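Local coordinates for protein UTP-glucose-1-phosphate uridylyltransferase 2 (Trypanosoma brucei, PDB 3GUE) that probably catalyses the formation of UDP-alpha-D-glucose and diphosphate from UTP and alpha-D-glucose 1-phosphate, at residues Gln283-Lys286 with Glu287-Asp290; Leu382-Ser386 with Asp387-Val391; Leu397-Cys400 with Glu401-Gly405. All blocks are in the same frame, centred on the assembly; numbering follows the deposited sequence.

Interaction 1: Gln283-Lys286 with Glu287-Asp290; sequences QCPK and EDED
The carboxylate of Glu287 curls back against Pro285 CB within a 3-10 turn that leads directly into the short helix 289-292. Glu287 OE2 lies 3.4 Å from Pro285 CB, and OE1 is near the same carbon. An off-rotamer chi1 of -27°, with CG beside the backbone N, and one bend at chi2 (80°) fold the carboxylate back there, although the residue stays exposed. Asp288 meets the proline ring at its CG-CD side, with Asp288 OD2 3.9 Å from Pro285 CD. The backbone of this turn is held by two successive bonds that each span three residues. Asp288 N donates to Pro285 O at 2.8 Å, and Glu289 N donates to Lys286 O at 3.2 Å; in both the donor stands above the carbonyl plane. Cys284 SG packs on Asp288, 3.8 Å from its CB.

Further out, Asp288 occupies the N-cap position of the helix, yet makes no capping bond with its side chain. Its OD2 instead accepts a hydrogen bond from Glu49 N, which ties the turn to the loop where Tyr46 touches Pro285 and Pro48 touches Asp288. The contact lies at the surface, but two UDP-glucose-binding residues are near: the side chain of Cys284 is about 7 Å from that of Glu280, and that of Glu289 about 7 Å from that of Lys255, which does not hold the ligand in this chain. The Lys286 side chain leads away into solvent, while the sulfur of Cys284 reaches to 3.6 Å from Asp288 O.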
# COMPACT_ATOMS: atom_id res chain seq x y z
N GLN A 283 11.50 -3.63 -7.43
CA GLN A 283 11.87 -3.93 -8.82
C GLN A 283 13.01 -3.02 -9.28
O GLN A 283 13.46 -3.10 -10.42
CB GLN A 283 10.66 -3.77 -9.75
CG GLN A 283 9.63 -4.88 -9.63
CD GLN A 283 8.34 -4.56 -10.36
OE1 GLN A 283 7.81 -3.45 -10.23
NE2 GLN A 283 7.82 -5.54 -11.12
N CYS A 284 13.46 -2.16 -8.38
CA CYS A 284 14.48 -1.20 -8.74
C CYS A 284 15.85 -1.67 -8.28
O CYS A 284 16.09 -1.80 -7.07
CB CYS A 284 14.15 0.23 -8.24
SG CYS A 284 15.40 1.46 -8.68
N PRO A 285 16.76 -1.94 -9.24
CA PRO A 285 18.12 -2.37 -8.93
C PRO A 285 18.87 -1.30 -8.18
O PRO A 285 18.68 -0.11 -8.45
CB PRO A 285 18.75 -2.57 -10.31
CG PRO A 285 17.63 -2.65 -11.24
CD PRO A 285 16.55 -1.81 -10.69
N LYS A 286 19.72 -1.73 -7.25
CA LYS A 286 20.50 -0.82 -6.42
C LYS A 286 21.14 0.36 -7.20
O LYS A 286 20.98 1.52 -6.82
CB LYS A 286 21.55 -1.65 -5.64
CG LYS A 286 22.47 -0.86 -4.74
CD LYS A 286 23.64 -1.73 -4.30
CE LYS A 286 24.95 -0.95 -4.36
NZ LYS A 286 25.95 -1.41 -3.35
N GLU A 287 21.81 0.06 -8.32
CA GLU A 287 22.48 1.09 -9.17
C GLU A 287 21.53 2.19 -9.71
O GLU A 287 21.99 3.26 -10.14
CB GLU A 287 23.23 0.44 -10.35
CG GLU A 287 23.73 -1.01 -10.12
CD GLU A 287 22.61 -2.03 -10.29
OE1 GLU A 287 22.34 -2.80 -9.34
OE2 GLU A 287 21.96 -2.02 -11.37
N ASP A 288 20.23 1.91 -9.68
CA ASP A 288 19.21 2.80 -10.25
C ASP A 288 18.40 3.61 -9.23
O ASP A 288 17.43 4.26 -9.60
CB ASP A 288 18.23 2.00 -11.12
CG ASP A 288 18.87 1.49 -12.40
OD1 ASP A 288 20.05 1.81 -12.69
OD2 ASP A 288 18.18 0.74 -13.10
N GLU A 289 18.79 3.56 -7.96
CA GLU A 289 18.03 4.25 -6.90
C GLU A 289 17.89 5.76 -7.18
O GLU A 289 16.82 6.32 -6.97
CB GLU A 289 18.64 3.99 -5.51
CG GLU A 289 17.94 4.67 -4.30
CD GLU A 289 16.46 4.33 -4.16
OE1 GLU A 289 15.81 4.09 -5.18
OE2 GLU A 289 15.93 4.32 -3.02
N ASP A 290 18.98 6.38 -7.65
CA ASP A 290 18.99 7.81 -7.97
C ASP A 290 17.94 8.18 -9.03
O ASP A 290 17.14 9.09 -8.81
CB ASP A 290 20.42 8.28 -8.35
CG ASP A 290 21.37 8.30 -7.15
OD1 ASP A 290 20.86 8.14 -6.01
OD2 ASP A 290 22.60 8.47 -7.32

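Interaction 2: Leu382-Ser386 with Asp387-Val391; sequences LALRS and DAYQV
The Tyr389 ring has Leu384 over one face and the carbonyl of Ala383 at its edge. Leu384 CD1 makes a CH-pi contact, 4.1 Å from the Tyr389 ring centroid and 27° off the normal, the two side chains crossing at about a right angle. Near the ring plane, Ala383 O approaches CD2 of Tyr389 to 3.3 Å, while Ala383 CB touches the ring at CE2. The carboxylate of Asp387 leads to the 433-435 loop, where Ser433 OG and the backbone N of Leu434 and Arg435 bond it.

Ser386, the first residue past the helix, organises the bend. With chi1 at 84°, Ser386 OG sits between backbone N and carbonyl carbon, where it donates to Ala383 O (2.7 Å) and accepts from Ala388 N (3.2 Å). One buried hydroxyl thus links the last helical turn to the next segment. The nearly straight bond from Tyr389 N to Ser386 O, 3.1 Å long, closes the bend. Leu384 O accepts a hydrogen bond from Lys102 NZ of strand 100-102.

Helix 378-385 is therefore joined to strand 389-391 by an ST turn at Ser386 combined with a type I beta turn over Ser386-Tyr389.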
# COMPACT_ATOMS: atom_id res chain seq x y z
N LEU A 382 4.24 9.82 11.38
CA LEU A 382 4.46 11.10 12.03
C LEU A 382 3.67 12.23 11.36
O LEU A 382 3.03 13.05 12.07
CB LEU A 382 5.96 11.46 12.03
CG LEU A 382 6.41 12.87 12.46
CD1 LEU A 382 5.87 13.20 13.86
CD2 LEU A 382 7.96 12.98 12.43
N ALA A 383 3.71 12.28 10.02
CA ALA A 383 3.04 13.35 9.27
C ALA A 383 1.52 13.21 9.41
O ALA A 383 0.83 14.21 9.67
CB ALA A 383 3.45 13.38 7.78
N LEU A 384 1.04 11.97 9.35
CA LEU A 384 -0.40 11.72 9.45
C LEU A 384 -0.97 12.08 10.81
O LEU A 384 -2.06 12.71 10.91
CB LEU A 384 -0.72 10.26 9.13
CG LEU A 384 -2.20 10.00 8.79
CD1 LEU A 384 -2.63 10.78 7.54
CD2 LEU A 384 -2.39 8.54 8.54
N ARG A 385 -0.21 11.72 11.85
CA ARG A 385 -0.61 11.92 13.24
C ARG A 385 -0.57 13.41 13.57
O ARG A 385 -1.34 13.87 14.41
CB ARG A 385 0.27 11.12 14.18
CG ARG A 385 -0.10 9.65 14.28
CD ARG A 385 0.74 8.90 15.30
NE ARG A 385 0.26 7.53 15.42
CZ ARG A 385 0.80 6.60 16.21
NH1 ARG A 385 1.86 6.89 16.96
NH2 ARG A 385 0.26 5.39 16.23
N SER A 386 0.29 14.15 12.87
CA SER A 386 0.40 15.59 13.07
C SER A 386 -0.71 16.41 12.38
O SER A 386 -1.41 15.92 11.48
CB SER A 386 1.75 16.08 12.54
OG SER A 386 1.63 16.29 11.16
N ASP A 387 -0.78 17.69 12.76
CA ASP A 387 -1.77 18.67 12.26
C ASP A 387 -1.54 19.02 10.75
O ASP A 387 -2.26 19.84 10.16
CB ASP A 387 -1.79 19.93 13.16
CG ASP A 387 -0.48 20.75 13.11
OD1 ASP A 387 0.42 20.35 12.40
OD2 ASP A 387 -0.36 21.82 13.75
N ALA A 388 -0.53 18.40 10.14
CA ALA A 388 -0.35 18.49 8.69
C ALA A 388 -1.53 17.84 7.96
O ALA A 388 -1.82 18.21 6.81
CB ALA A 388 0.97 17.83 8.26
N TYR A 389 -2.15 16.86 8.61
CA TYR A 389 -3.29 16.14 8.04
C TYR A 389 -4.52 16.39 8.86
O TYR A 389 -4.43 16.54 10.05
CB TYR A 389 -2.99 14.64 7.90
CG TYR A 389 -2.10 14.35 6.69
CD1 TYR A 389 -2.66 14.01 5.45
CD2 TYR A 389 -0.71 14.43 6.79
CE1 TYR A 389 -1.84 13.76 4.34
CE2 TYR A 389 0.10 14.19 5.68
CZ TYR A 389 -0.46 13.85 4.47
OH TYR A 389 0.37 13.59 3.36
N GLN A 390 -5.67 16.46 8.20
CA GLN A 390 -6.89 16.90 8.84
C GLN A 390 -8.00 15.95 8.48
O GLN A 390 -8.01 15.40 7.40
CB GLN A 390 -7.30 18.32 8.34
CG GLN A 390 -6.21 19.38 8.46
CD GLN A 390 -6.64 20.75 8.00
OE1 GLN A 390 -7.67 20.92 7.35
NE2 GLN A 390 -5.85 21.76 8.36
N VAL A 391 -8.96 15.80 9.39
CA VAL A 391 -10.16 15.02 9.15
C VAL A 391 -11.25 15.85 8.45
O VAL A 391 -11.58 16.94 8.88
CB VAL A 391 -10.66 14.36 10.46
CG1 VAL A 391 -11.87 13.45 10.21
CG2 VAL A 391 -9.52 13.56 11.07

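Interaction 3: Leu397-Cys400 with Glu401-Gly405; sequences LVLC and EERNG
Glu401 opens a 3-10 turn that wraps back round Cys400, its carboxylate directed outward from the turn. Next, Glu402 lays its CG against the sulfur of Cys400, 3.7 Å from SG, and extends its chain to a salt bridge between OE2 and Arg435.

Arg403 meets both Cys400 and Leu399. Arg403 N donates to Cys400 O at 3.3 Å, a rather bent bond (146°) with the donor well above the carbonyl plane. Arg403 CG lies 3.5 Å from Cys400 SG, and Arg403 CB packs 3.9 Å from Leu399 CD2. Beyond CG the chain kinks at chi2 and again at chi3, which leads the guanidinium off the turn; there NH1 bonds to Arg435 O. The sulfur lies against both CG methylenes because Cys400 chi1 (69°) places it over the turn.

Asn404 continues the winding, its N bonded to Glu401 O at 3.1 Å, but its own backbone is already left-handed. Gly405, also at positive phi, completes the reversal and brings its C within 3.4 Å of Leu399 CD2. A water joins the two segments here, donating to Cys400 O (2.7 Å) and accepting from Gly405 N (2.9 Å), so Cys400 O serves both the turn and the water.

This is a 3-10 turn finished by two left-handed residues, directly after the second strand of a beta hairpin and before strand 409-412.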
# COMPACT_ATOMS: atom_id res chain seq x y z
N LEU A 397 -8.77 11.52 5.66
CA LEU A 397 -7.61 12.30 6.11
C LEU A 397 -6.95 12.92 4.90
O LEU A 397 -6.68 12.24 3.91
CB LEU A 397 -6.64 11.45 6.90
CG LEU A 397 -7.10 11.29 8.35
CD1 LEU A 397 -8.22 10.30 8.50
CD2 LEU A 397 -5.96 10.88 9.20
N VAL A 398 -6.71 14.22 4.98
CA VAL A 398 -6.21 14.98 3.82
C VAL A 398 -5.17 16.03 4.27
O VAL A 398 -5.26 16.58 5.36
CB VAL A 398 -7.35 15.72 3.09
CG1 VAL A 398 -8.42 14.70 2.58
CG2 VAL A 398 -7.97 16.74 4.00
N LEU A 399 -4.20 16.27 3.40
CA LEU A 399 -3.15 17.23 3.67
C LEU A 399 -3.81 18.60 3.83
O LEU A 399 -4.77 18.92 3.12
CB LEU A 399 -2.14 17.25 2.50
CG LEU A 399 -0.89 18.12 2.66
CD1 LEU A 399 0.05 17.54 3.69
CD2 LEU A 399 -0.20 18.24 1.31
N CYS A 400 -3.32 19.37 4.79
CA CYS A 400 -3.75 20.73 5.04
C CYS A 400 -3.51 21.66 3.85
O CYS A 400 -2.59 21.45 3.03
CB CYS A 400 -3.08 21.28 6.30
SG CYS A 400 -1.29 21.58 6.16
N GLU A 401 -4.35 22.70 3.78
CA GLU A 401 -4.36 23.63 2.67
C GLU A 401 -3.05 24.40 2.51
O GLU A 401 -2.58 24.65 1.40
CB GLU A 401 -5.53 24.61 2.82
CG GLU A 401 -6.02 25.19 1.52
CD GLU A 401 -6.60 26.60 1.67
OE1 GLU A 401 -7.12 26.95 2.76
OE2 GLU A 401 -6.55 27.38 0.68
N GLU A 402 -2.46 24.77 3.63
CA GLU A 402 -1.27 25.60 3.61
C GLU A 402 -0.01 24.87 3.13
O GLU A 402 1.00 25.52 2.85
CB GLU A 402 -1.04 26.25 4.98
CG GLU A 402 -0.71 25.27 6.09
CD GLU A 402 -0.41 25.97 7.40
OE1 GLU A 402 0.47 26.86 7.42
OE2 GLU A 402 -1.07 25.64 8.41
N ARG A 403 -0.06 23.53 3.08
CA ARG A 403 1.05 22.76 2.48
C ARG A 403 0.98 22.67 0.94
O ARG A 403 1.78 21.97 0.32
CB ARG A 403 1.23 21.38 3.14
CG ARG A 403 1.82 21.44 4.57
CD ARG A 403 3.36 21.71 4.67
NE ARG A 403 3.90 22.72 3.75
CZ ARG A 403 3.91 24.04 3.96
NH1 ARG A 403 3.39 24.57 5.06
NH2 ARG A 403 4.42 24.85 3.04
N ASN A 404 0.05 23.43 0.35
CA ASN A 404 -0.09 23.58 -1.11
C ASN A 404 0.08 22.29 -1.93
O ASN A 404 0.69 22.30 -3.01
CB ASN A 404 0.80 24.73 -1.66
CG ASN A 404 2.29 24.56 -1.36
OD1 ASN A 404 2.99 23.78 -2.02
ND2 ASN A 404 2.80 25.30 -0.37
N GLY A 405 -0.46 21.18 -1.41
CA GLY A 405 -0.38 19.87 -2.08
C GLY A 405 0.89 19.06 -1.82
O GLY A 405 1.00 17.93 -2.29
O HOH W 1 -2.73 20.86 0.35

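How the interactions relate
Interactions 2 and 3 are neighbours, their centres about 9 Å apart, and together they frame a two-stranded antiparallel sheet. Ala388 O probably accepts a hydrogen bond from Cys400 N at 2.8 Å, and Val398 O one from Gln390 N at 2.9 Å. Interaction 2 thus feeds the first strand and interaction 3 leaves the second; Arg435 is a shared neighbour of both. Interaction 1 stands apart, its centre about 30 Å and its nearest atoms about 19-20 Å from both. None touches the bound UDP-glucose, which lies about 12 Å from the side chain of Cys284 and about 11 Å from that of Tyr389. Leu384 is about 7 Å, between side chains, from Asp221, a probable UTP-binding residue; interaction 3 lies away from the known sites.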